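Local coordinates for protein coproheme decarboxylase (Thermus thermophilus, PDB 1VDH) that catalyses the hydrogen peroxide-dependent stepwise decarboxylation of Fe-coproporphyrin III to heme b by way of harderoheme, the last step of coproporphyrin-dependent heme biosynthesis, at residues A[15-20]-A[75-80]; A[38-43]-A[95-100]; A[170-175]-A[218-223]. All blocks are in the same frame, centred on the assembly; numbering follows the deposited sequence.

Interaction 1: A[15-20]-A[75-80]; sequences WHVLHD and LFLNLR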
loop_
_atom_site.group_PDB
_atom_site.type_symbol
_atom_site.label_atom_id
_atom_site.label_comp_id
_atom_site.label_asym_id
_atom_site.label_seq_id
_atom_site.Cartn_x
_atom_site.Cartn_y
_atom_site.Cartn_z
ATOM N N TRP A 15 -25.559 5.450 -19.228
ATOM C CA TRP A 15 -25.741 5.902 -17.852
ATOM C C TRP A 15 -24.430 5.957 -17.076
ATOM O O TRP A 15 -23.502 5.187 -17.340
ATOM C CB TRP A 15 -26.698 4.968 -17.101
ATOM C CG TRP A 15 -28.162 5.259 -17.282
ATOM C CD1 TRP A 15 -28.728 6.408 -17.767
ATOM C CD2 TRP A 15 -29.249 4.385 -16.953
ATOM N NE1 TRP A 15 -30.102 6.303 -17.753
ATOM C CE2 TRP A 15 -30.446 5.070 -17.259
ATOM C CE3 TRP A 15 -29.327 3.085 -16.427
ATOM C CZ2 TRP A 15 -31.708 4.499 -17.061
ATOM C CZ3 TRP A 15 -30.583 2.517 -16.229
ATOM C CH2 TRP A 15 -31.757 3.225 -16.547
ATOM N N HIS A 16 -24.358 6.894 -16.134
ATOM C CA HIS A 16 -23.197 7.042 -15.265
ATOM C C HIS A 16 -23.426 6.037 -14.146
ATOM O O HIS A 16 -24.566 5.758 -13.782
ATOM C CB HIS A 16 -23.109 8.461 -14.715
ATOM C CG HIS A 16 -22.758 9.480 -15.754
ATOM N ND1 HIS A 16 -21.838 10.483 -15.533
ATOM C CD2 HIS A 16 -23.190 9.637 -17.028
ATOM C CE1 HIS A 16 -21.721 11.216 -16.626
ATOM N NE2 HIS A 16 -22.529 10.724 -17.547
ATOM N N VAL A 17 -22.341 5.490 -13.613
ATOM C CA VAL A 17 -22.429 4.466 -12.587
ATOM C C VAL A 17 -21.597 4.755 -11.347
ATOM O O VAL A 17 -20.449 5.189 -11.443
ATOM C CB VAL A 17 -21.938 3.106 -13.149
ATOM C CG1 VAL A 17 -22.262 1.984 -12.184
ATOM C CG2 VAL A 17 -22.541 2.838 -14.527
ATOM N N LEU A 18 -22.174 4.482 -10.184
ATOM C CA LEU A 18 -21.455 4.657 -8.933
ATOM C C LEU A 18 -21.541 3.398 -8.079
ATOM O O LEU A 18 -22.635 2.907 -7.781
ATOM C CB LEU A 18 -21.985 5.847 -8.127
ATOM C CG LEU A 18 -21.357 5.991 -6.729
ATOM C CD1 LEU A 18 -19.871 6.324 -6.847
ATOM C CD2 LEU A 18 -22.076 7.068 -5.927
ATOM N N HIS A 19 -20.381 2.838 -7.756
ATOM C CA HIS A 19 -20.310 1.683 -6.872
ATOM C C HIS A 19 -19.920 2.290 -5.537
ATOM O O HIS A 19 -18.888 2.949 -5.429
ATOM C CB HIS A 19 -19.231 0.694 -7.312
ATOM C CG HIS A 19 -19.655 -0.196 -8.432
ATOM N ND1 HIS A 19 -19.667 0.219 -9.747
ATOM C CD2 HIS A 19 -20.074 -1.482 -8.437
ATOM C CE1 HIS A 19 -20.073 -0.776 -10.513
ATOM N NE2 HIS A 19 -20.327 -1.818 -9.743
ATOM N N ASP A 20 -20.758 2.090 -4.531
ATOM C CA ASP A 20 -20.500 2.638 -3.210
ATOM C C ASP A 20 -20.431 1.485 -2.221
ATOM O O ASP A 20 -21.464 0.959 -1.798
ATOM C CB ASP A 20 -21.626 3.622 -2.841
ATOM C CG ASP A 20 -21.372 4.378 -1.538
ATOM O OD1 ASP A 20 -20.506 3.979 -0.728
ATOM O OD2 ASP A 20 -22.069 5.387 -1.318
ATOM N N LEU A 75 -22.931 -3.052 -0.676
ATOM C CA LEU A 75 -22.649 -2.348 -1.917
ATOM C C LEU A 75 -23.923 -1.622 -2.316
ATOM O O LEU A 75 -24.988 -2.236 -2.404
ATOM C CB LEU A 75 -22.280 -3.315 -3.049
ATOM C CG LEU A 75 -22.419 -2.728 -4.466
ATOM C CD1 LEU A 75 -21.484 -1.525 -4.646
ATOM C CD2 LEU A 75 -22.128 -3.790 -5.523
ATOM N N PHE A 76 -23.810 -0.313 -2.517
ATOM C CA PHE A 76 -24.933 0.497 -2.965
ATOM C C PHE A 76 -24.577 0.871 -4.396
ATOM O O PHE A 76 -23.694 1.697 -4.634
ATOM C CB PHE A 76 -25.092 1.750 -2.099
ATOM C CG PHE A 76 -25.408 1.453 -0.665
ATOM C CD1 PHE A 76 -24.385 1.237 0.255
ATOM C CD2 PHE A 76 -26.726 1.377 -0.231
ATOM C CE1 PHE A 76 -24.673 0.949 1.592
ATOM C CE2 PHE A 76 -27.027 1.091 1.101
ATOM C CZ PHE A 76 -25.997 0.876 2.016
ATOM N N LEU A 77 -25.216 0.194 -5.345
ATOM C CA LEU A 77 -24.972 0.422 -6.761
ATOM C C LEU A 77 -26.066 1.301 -7.343
ATOM O O LEU A 77 -27.253 1.006 -7.192
ATOM C CB LEU A 77 -24.921 -0.918 -7.511
ATOM C CG LEU A 77 -24.802 -0.874 -9.044
ATOM C CD1 LEU A 77 -23.533 -0.141 -9.461
ATOM C CD2 LEU A 77 -24.802 -2.293 -9.610
ATOM N N ASN A 78 -25.659 2.374 -8.016
ATOM C CA ASN A 78 -26.602 3.301 -8.630
ATOM C C ASN A 78 -26.159 3.737 -10.014
ATOM O O ASN A 78 -24.969 3.939 -10.265
ATOM C CB ASN A 78 -26.794 4.546 -7.753
ATOM C CG ASN A 78 -27.836 4.345 -6.677
ATOM O OD1 ASN A 78 -29.036 4.383 -6.949
ATOM N ND2 ASN A 78 -27.386 4.149 -5.442
ATOM N N LEU A 79 -27.127 3.833 -10.922
ATOM C CA LEU A 79 -26.879 4.274 -12.291
ATOM C C LEU A 79 -27.835 5.434 -12.558
ATOM O O LEU A 79 -29.002 5.374 -12.173
ATOM C CB LEU A 79 -27.123 3.143 -13.299
ATOM C CG LEU A 79 -26.076 2.026 -13.371
ATOM C CD1 LEU A 79 -26.331 0.991 -12.288
ATOM C CD2 LEU A 79 -26.112 1.366 -14.749
ATOM N N ARG A 80 -27.325 6.500 -13.175
ATOM C CA ARG A 80 -28.128 7.693 -13.467
ATOM C C ARG A 80 -27.672 8.307 -14.792
ATOM O O ARG A 80 -26.600 7.973 -15.297
ATOM C CB ARG A 80 -27.950 8.739 -12.356
ATOM C CG ARG A 80 -28.341 8.305 -10.945
ATOM C CD ARG A 80 -29.849 8.150 -10.769
ATOM N NE ARG A 80 -30.190 7.990 -9.356
ATOM C CZ ARG A 80 -30.185 6.835 -8.697
ATOM N NH1 ARG A 80 -29.875 5.700 -9.317
ATOM N NH2 ARG A 80 -30.407 6.825 -7.389
#
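Val17 fits between Leu77 and Leu79 on one face of two neighbouring antiparallel strands of the chlorite dismutase-type beta barrel: its CG1 meets Leu77 CD1 at 3.7 Å, and its CG2 lies 3.8 Å from Leu79 CG. Further along the same face, Leu77 CD1 sits over the centre of the His19 ring, a CH-pi contact of 3.6 Å to the ring centroid. The leucine runs alongside the imidazole, its chi1 of 174° placing CG opposite the backbone N; the ring also stacks with Phe144 and is hydrogen-bonded through NE2 to Asp201. At the other end the Trp15 side chain crosses that of Leu79 at about a right angle, CE3 lying 3.8 Å from Leu79 CB. An alanine in place of Trp15 would probably leave Leu79 CB and CD2 without their aromatic neighbour and open a gap where the indole packs. Six backbone hydrogen bonds join the strands in the pairs His16 with Arg80, Leu18 with Asn78 and Asp20 with Phe76, the shortest from His16 N to Arg80 O at 2.6 Å. The face bearing these six residues is more polar. Asp20 forms a salt bridge with Arg22, His16 ND1 bonds to Tyr109, and the Arg80 guanidinium, in cation-pi contact with Trp51, bends back along its own strand so that NH1 donates to Leu79 O at 3.0 Å, almost in the guanidinium plane.

Interaction 2: A[38-43]-A[95-100]; sequences EDAWEE and RSAFAR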
loop_
_atom_site.group_PDB
_atom_site.type_symbol
_atom_site.label_atom_id
_atom_site.label_comp_id
_atom_site.label_asym_id
_atom_site.label_seq_id
_atom_site.Cartn_x
_atom_site.Cartn_y
_atom_site.Cartn_z
ATOM N N GLU A 38 -34.610 1.466 14.480
ATOM C CA GLU A 38 -35.863 1.562 13.734
ATOM C C GLU A 38 -35.959 2.887 12.984
ATOM O O GLU A 38 -36.374 2.920 11.825
ATOM C CB GLU A 38 -37.070 1.408 14.669
ATOM C CG GLU A 38 -37.184 0.046 15.351
ATOM C CD GLU A 38 -37.354 -1.113 14.378
ATOM O OE1 GLU A 38 -37.916 -0.914 13.278
ATOM O OE2 GLU A 38 -36.933 -2.239 14.724
ATOM N N ASP A 39 -35.570 3.973 13.649
ATOM C CA ASP A 39 -35.596 5.302 13.039
ATOM C C ASP A 39 -34.656 5.366 11.833
ATOM O O ASP A 39 -35.004 5.921 10.788
ATOM C CB ASP A 39 -35.206 6.378 14.063
ATOM C CG ASP A 39 -36.271 6.586 15.141
ATOM O OD1 ASP A 39 -37.427 6.154 14.951
ATOM O OD2 ASP A 39 -35.946 7.190 16.186
ATOM N N ALA A 40 -33.465 4.790 11.983
ATOM C CA ALA A 40 -32.487 4.775 10.898
ATOM C C ALA A 40 -33.033 3.946 9.743
ATOM O O ALA A 40 -32.895 4.319 8.579
ATOM C CB ALA A 40 -31.167 4.199 11.388
ATOM N N TRP A 41 -33.677 2.833 10.081
ATOM C CA TRP A 41 -34.268 1.937 9.097
ATOM C C TRP A 41 -35.362 2.630 8.288
ATOM O O TRP A 41 -35.382 2.542 7.058
ATOM C CB TRP A 41 -34.839 0.699 9.797
ATOM C CG TRP A 41 -35.592 -0.230 8.893
ATOM C CD1 TRP A 41 -36.870 -0.680 9.063
ATOM C CD2 TRP A 41 -35.113 -0.824 7.680
ATOM N NE1 TRP A 41 -37.217 -1.520 8.030
ATOM C CE2 TRP A 41 -36.157 -1.625 7.167
ATOM C CE3 TRP A 41 -33.904 -0.756 6.974
ATOM C CZ2 TRP A 41 -36.031 -2.355 5.982
ATOM C CZ3 TRP A 41 -33.779 -1.482 5.792
ATOM C CH2 TRP A 41 -34.838 -2.271 5.310
ATOM N N GLU A 42 -36.270 3.318 8.979
ATOM C CA GLU A 42 -37.365 4.021 8.313
ATOM C C GLU A 42 -36.841 5.073 7.347
ATOM O O GLU A 42 -37.332 5.196 6.224
ATOM C CB GLU A 42 -38.307 4.663 9.338
ATOM C CG GLU A 42 -39.109 3.662 10.169
ATOM C CD GLU A 42 -39.984 2.746 9.322
ATOM O OE1 GLU A 42 -40.106 1.552 9.671
ATOM O OE2 GLU A 42 -40.552 3.213 8.310
ATOM N N GLU A 43 -35.837 5.826 7.784
ATOM C CA GLU A 43 -35.239 6.853 6.943
ATOM C C GLU A 43 -34.544 6.228 5.729
ATOM O O GLU A 43 -34.597 6.776 4.632
ATOM C CB GLU A 43 -34.233 7.679 7.742
ATOM C CG GLU A 43 -33.587 8.799 6.939
ATOM C CD GLU A 43 -32.479 9.500 7.696
ATOM O OE1 GLU A 43 -32.396 10.743 7.610
ATOM O OE2 GLU A 43 -31.686 8.813 8.373
ATOM N N ARG A 95 -25.404 11.214 4.617
ATOM C CA ARG A 95 -25.973 12.023 5.694
ATOM C C ARG A 95 -27.077 11.313 6.478
ATOM O O ARG A 95 -27.549 11.826 7.494
ATOM C CB ARG A 95 -26.456 13.387 5.186
ATOM C CG ARG A 95 -27.579 13.353 4.184
ATOM C CD ARG A 95 -28.137 14.757 3.946
ATOM N NE ARG A 95 -27.122 15.697 3.472
ATOM C CZ ARG A 95 -27.027 16.144 2.220
ATOM N NH1 ARG A 95 -27.888 15.740 1.292
ATOM N NH2 ARG A 95 -26.066 17.002 1.896
ATOM N N SER A 96 -27.464 10.121 6.028
ATOM C CA SER A 96 -28.509 9.359 6.713
ATOM C C SER A 96 -28.019 8.870 8.076
ATOM O O SER A 96 -26.815 8.700 8.288
ATOM C CB SER A 96 -28.946 8.159 5.864
ATOM O OG SER A 96 -27.950 7.146 5.851
ATOM N N ALA A 97 -28.953 8.642 8.998
ATOM C CA ALA A 97 -28.613 8.150 10.329
ATOM C C ALA A 97 -27.965 6.769 10.231
ATOM O O ALA A 97 -27.062 6.439 11.005
ATOM C CB ALA A 97 -29.863 8.084 11.203
ATOM N N PHE A 98 -28.401 5.978 9.254
ATOM C CA PHE A 98 -27.848 4.640 9.060
ATOM C C PHE A 98 -26.350 4.699 8.746
ATOM O O PHE A 98 -25.581 3.864 9.223
ATOM C CB PHE A 98 -28.594 3.896 7.945
ATOM C CG PHE A 98 -28.085 2.496 7.711
ATOM C CD1 PHE A 98 -28.117 1.550 8.734
ATOM C CD2 PHE A 98 -27.545 2.133 6.481
ATOM C CE1 PHE A 98 -27.614 0.263 8.536
ATOM C CE2 PHE A 98 -27.040 0.846 6.273
ATOM C CZ PHE A 98 -27.073 -0.089 7.305
ATOM N N ALA A 99 -25.944 5.704 7.969
ATOM C CA ALA A 99 -24.543 5.883 7.593
ATOM C C ALA A 99 -23.628 6.176 8.784
ATOM O O ALA A 99 -22.404 6.116 8.658
ATOM C CB ALA A 99 -24.414 6.977 6.550
ATOM N N ARG A 100 -24.209 6.530 9.929
ATOM C CA ARG A 100 -23.407 6.791 11.122
ATOM C C ARG A 100 -22.777 5.473 11.572
ATOM O O ARG A 100 -21.793 5.463 12.308
ATOM C CB ARG A 100 -24.266 7.360 12.260
ATOM C CG ARG A 100 -24.979 8.667 11.939
ATOM C CD ARG A 100 -25.708 9.215 13.167
ATOM N NE ARG A 100 -26.722 10.216 12.828
ATOM C CZ ARG A 100 -26.476 11.387 12.242
ATOM N NH1 ARG A 100 -27.477 12.220 11.980
ATOM N NH2 ARG A 100 -25.239 11.735 11.917
HETATM O O HOH W 1 -31.049 6.285 7.771
HETATM O O HOH W 2 -30.186 12.192 8.698
#
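Glu43 reaches from helix 34-56 to the turn that follows helix 83-95, and its carboxylate takes up the backbone N-H of Ala97. From CB the side chain runs out nearly straight: CG is anti to the backbone N (chi1 -179°) and the chain stays extended to CD, which comes within 3.9 Å of Ala97 N. The two oxygens then divide the work. OE2 accepts from Ala97 N at 2.8 Å in a nearly straight bond (170° at the hydrogen), met on the syn side but 24° out of the carboxylate plane; Ala97 CB lies beside the same oxygen, 3.4 Å away. A water also donates to Glu43 OE2 and to Ala40 O while accepting from Phe98 N, joining the helix backbone to the next amide of the turn. OE1 is reached by a second water, 2.9 Å away, which donates its other hydrogen to Arg95 O. One helical turn before Glu43, the methyl of Ala40 points at the turn and packs against Ala97 CB at 4.1 Å and Phe98 CB at 4.3 Å. The turn has bonds of its own: Ser96 OG accepts from Ala99 N in an ST motif and is also hydrogen-bonded to Leu93 O, while the Phe98 ring meets Trp29 edge-to-face. The carboxylate thus binds one amide directly and the next through water, and its negative charge is likely to be favoured by the Ala97 N-H and by the water hydrogens it accepts.

Interaction 3: A[170-175]-A[218-223]; sequences KAHGET and RFDEVS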
loop_
_atom_site.group_PDB
_atom_site.type_symbol
_atom_site.label_atom_id
_atom_site.label_comp_id
_atom_site.label_asym_id
_atom_site.label_seq_id
_atom_site.Cartn_x
_atom_site.Cartn_y
_atom_site.Cartn_z
ATOM N N LYS A 170 -12.899 -10.158 -30.561
ATOM C CA LYS A 170 -13.847 -11.093 -31.160
ATOM C C LYS A 170 -13.764 -12.446 -30.449
ATOM O O LYS A 170 -14.788 -13.025 -30.084
ATOM C CB LYS A 170 -13.590 -11.247 -32.665
ATOM C CG LYS A 170 -14.694 -12.003 -33.394
ATOM C CD LYS A 170 -14.523 -11.951 -34.905
ATOM C CE LYS A 170 -15.676 -12.665 -35.608
ATOM N NZ LYS A 170 -15.590 -12.551 -37.094
ATOM N N ALA A 171 -12.539 -12.913 -30.211
ATOM C CA ALA A 171 -12.307 -14.186 -29.528
ATOM C C ALA A 171 -12.838 -14.131 -28.098
ATOM O O ALA A 171 -13.358 -15.120 -27.577
ATOM C CB ALA A 171 -10.819 -14.511 -29.525
ATOM N N HIS A 172 -12.694 -12.966 -27.470
ATOM C CA HIS A 172 -13.163 -12.736 -26.108
ATOM C C HIS A 172 -14.686 -12.859 -26.084
ATOM O O HIS A 172 -15.252 -13.566 -25.241
ATOM C CB HIS A 172 -12.738 -11.337 -25.647
ATOM C CG HIS A 172 -13.041 -11.051 -24.210
ATOM N ND1 HIS A 172 -12.381 -11.675 -23.171
ATOM C CD2 HIS A 172 -13.924 -10.199 -23.637
ATOM C CE1 HIS A 172 -12.842 -11.216 -22.022
ATOM N NE2 HIS A 172 -13.780 -10.321 -22.276
ATOM N N GLY A 173 -15.339 -12.178 -27.028
ATOM C CA GLY A 173 -16.788 -12.223 -27.127
ATOM C C GLY A 173 -17.293 -13.632 -27.377
ATOM O O GLY A 173 -18.336 -14.027 -26.854
ATOM N N GLU A 174 -16.544 -14.393 -28.171
ATOM C CA GLU A 174 -16.896 -15.776 -28.486
ATOM C C GLU A 174 -16.844 -16.646 -27.235
ATOM O O GLU A 174 -17.780 -17.397 -26.950
ATOM C CB GLU A 174 -15.940 -16.344 -29.535
ATOM C CG GLU A 174 -16.107 -15.745 -30.925
ATOM C CD GLU A 174 -15.042 -16.209 -31.908
ATOM O OE1 GLU A 174 -15.034 -15.700 -33.049
ATOM O OE2 GLU A 174 -14.214 -17.076 -31.545
ATOM N N THR A 175 -15.746 -16.532 -26.490
ATOM C CA THR A 175 -15.561 -17.302 -25.264
ATOM C C THR A 175 -16.696 -17.062 -24.275
ATOM O O THR A 175 -17.191 -18.004 -23.650
ATOM C CB THR A 175 -14.213 -16.956 -24.586
ATOM O OG1 THR A 175 -13.138 -17.357 -25.442
ATOM C CG2 THR A 175 -14.078 -17.670 -23.245
ATOM N N ARG A 218 -9.455 -15.845 -18.935
ATOM C CA ARG A 218 -8.048 -15.514 -18.736
ATOM C C ARG A 218 -7.141 -16.250 -19.725
ATOM O O ARG A 218 -6.001 -15.845 -19.938
ATOM C CB ARG A 218 -7.622 -15.767 -17.284
ATOM C CG ARG A 218 -6.395 -14.947 -16.861
ATOM C CD ARG A 218 -6.436 -14.589 -15.387
ATOM N NE ARG A 218 -7.576 -13.729 -15.076
ATOM C CZ ARG A 218 -7.832 -13.218 -13.876
ATOM N NH1 ARG A 218 -7.024 -13.467 -12.847
ATOM N NH2 ARG A 218 -8.914 -12.470 -13.699
ATOM N N PHE A 219 -7.667 -17.297 -20.363
ATOM C CA PHE A 219 -6.900 -18.043 -21.360
ATOM C C PHE A 219 -6.999 -17.427 -22.767
ATOM O O PHE A 219 -6.274 -17.833 -23.675
ATOM C CB PHE A 219 -7.296 -19.523 -21.368
ATOM C CG PHE A 219 -6.920 -20.249 -20.105
ATOM C CD1 PHE A 219 -7.823 -20.354 -19.055
ATOM C CD2 PHE A 219 -5.648 -20.796 -19.952
ATOM C CE1 PHE A 219 -7.466 -20.997 -17.860
ATOM C CE2 PHE A 219 -5.279 -21.438 -18.765
ATOM C CZ PHE A 219 -6.195 -21.536 -17.715
ATOM N N ASP A 220 -7.903 -16.466 -22.950
ATOM C CA ASP A 220 -8.030 -15.774 -24.240
ATOM C C ASP A 220 -6.822 -14.843 -24.285
ATOM O O ASP A 220 -6.464 -14.258 -23.262
ATOM C CB ASP A 220 -9.311 -14.927 -24.302
ATOM C CG ASP A 220 -10.582 -15.767 -24.296
ATOM O OD1 ASP A 220 -10.541 -16.934 -24.738
ATOM O OD2 ASP A 220 -11.633 -15.248 -23.850
ATOM N N GLU A 221 -6.197 -14.695 -25.451
ATOM C CA GLU A 221 -5.015 -13.839 -25.555
ATOM C C GLU A 221 -5.231 -12.417 -25.040
ATOM O O GLU A 221 -4.361 -11.858 -24.366
ATOM C CB GLU A 221 -4.468 -13.809 -26.987
ATOM C CG GLU A 221 -3.143 -13.047 -27.103
ATOM C CD GLU A 221 -2.463 -13.200 -28.459
ATOM O OE1 GLU A 221 -2.880 -14.059 -29.264
ATOM O OE2 GLU A 221 -1.495 -12.457 -28.713
ATOM N N VAL A 222 -6.403 -11.849 -25.323
ATOM C CA VAL A 222 -6.711 -10.493 -24.881
ATOM C C VAL A 222 -6.565 -10.338 -23.366
ATOM O O VAL A 222 -6.016 -9.343 -22.894
ATOM C CB VAL A 222 -8.123 -10.045 -25.345
ATOM C CG1 VAL A 222 -9.207 -10.926 -24.728
ATOM C CG2 VAL A 222 -8.344 -8.579 -24.999
ATOM N N SER A 223 -7.012 -11.339 -22.609
ATOM C CA SER A 223 -6.906 -11.290 -21.155
ATOM C C SER A 223 -5.528 -11.746 -20.675
ATOM O O SER A 223 -4.907 -11.091 -19.841
ATOM C CB SER A 223 -7.989 -12.156 -20.500
ATOM O OG SER A 223 -9.290 -11.760 -20.910
#
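This contact probably forms the proximal side of the coproheme site: helix 162-177, carrying His172, the predicted axial ligand of the iron, packs against the start of helix 221-226, which brings Ser223, a predicted coproheme-binding residue. Val222 CG1 makes the closest approach to the imidazole, 3.6 Å from His172 ND1, and also touches His172 CB. His172 CG lies anti to the backbone N (chi1 -174°), which carries the ring toward helix 221-226, with CE1 and ND1 both 3.8 Å from Ser223 OG. The carboxylate of Asp220 stands almost perpendicular to the imidazole, the planes 85° apart, and its OD2 is 3.7 Å from His172 ND1, too far for a hydrogen bond. ND1 is buried by the contact and has no polar partner anywhere in the model. One turn further along the helix, Thr175 and Asp220 approach from opposite directions, and Thr175 OG1 lies near both carboxylate oxygens, 2.7 Å from Asp220 OD1 and 3.0 Å from OD2; Ala171 O is also within reach of its one proton. The threonine methyl and CB pack against OD2, CB at 3.2 Å. Asp220 occupies the N-cap position of helix 221-226, although its side chain makes no capping bond. Helix 207-217 borders the same place through Met217, which touches His172 and Thr175; Val222 packs back on Leu168 and Met169 of helix 162-177, and Pro6 of a neighbouring subunit packs on Asp220.

From the N terminus, strand 10-24 supplies the first segment of interaction 1, which closes only after the chain has passed through helix 34-56 and strand 61-67 to reach strand 74-80. Interaction 2 opens within that loop, at 38-43, and closes beyond it, at 95-100, so the two loops cross; their nearest atoms are about 4 Å apart, and both contacts border the second subunit. Interaction 1 joins strands of the barrel, interaction 2 a long helix to the turn between helix 83-95 and strand 102-116. Interaction 3 follows in series, linking helix 162-177 with helix 221-226 on the other side of the chain's centre from interaction 2, about 45 Å between centres.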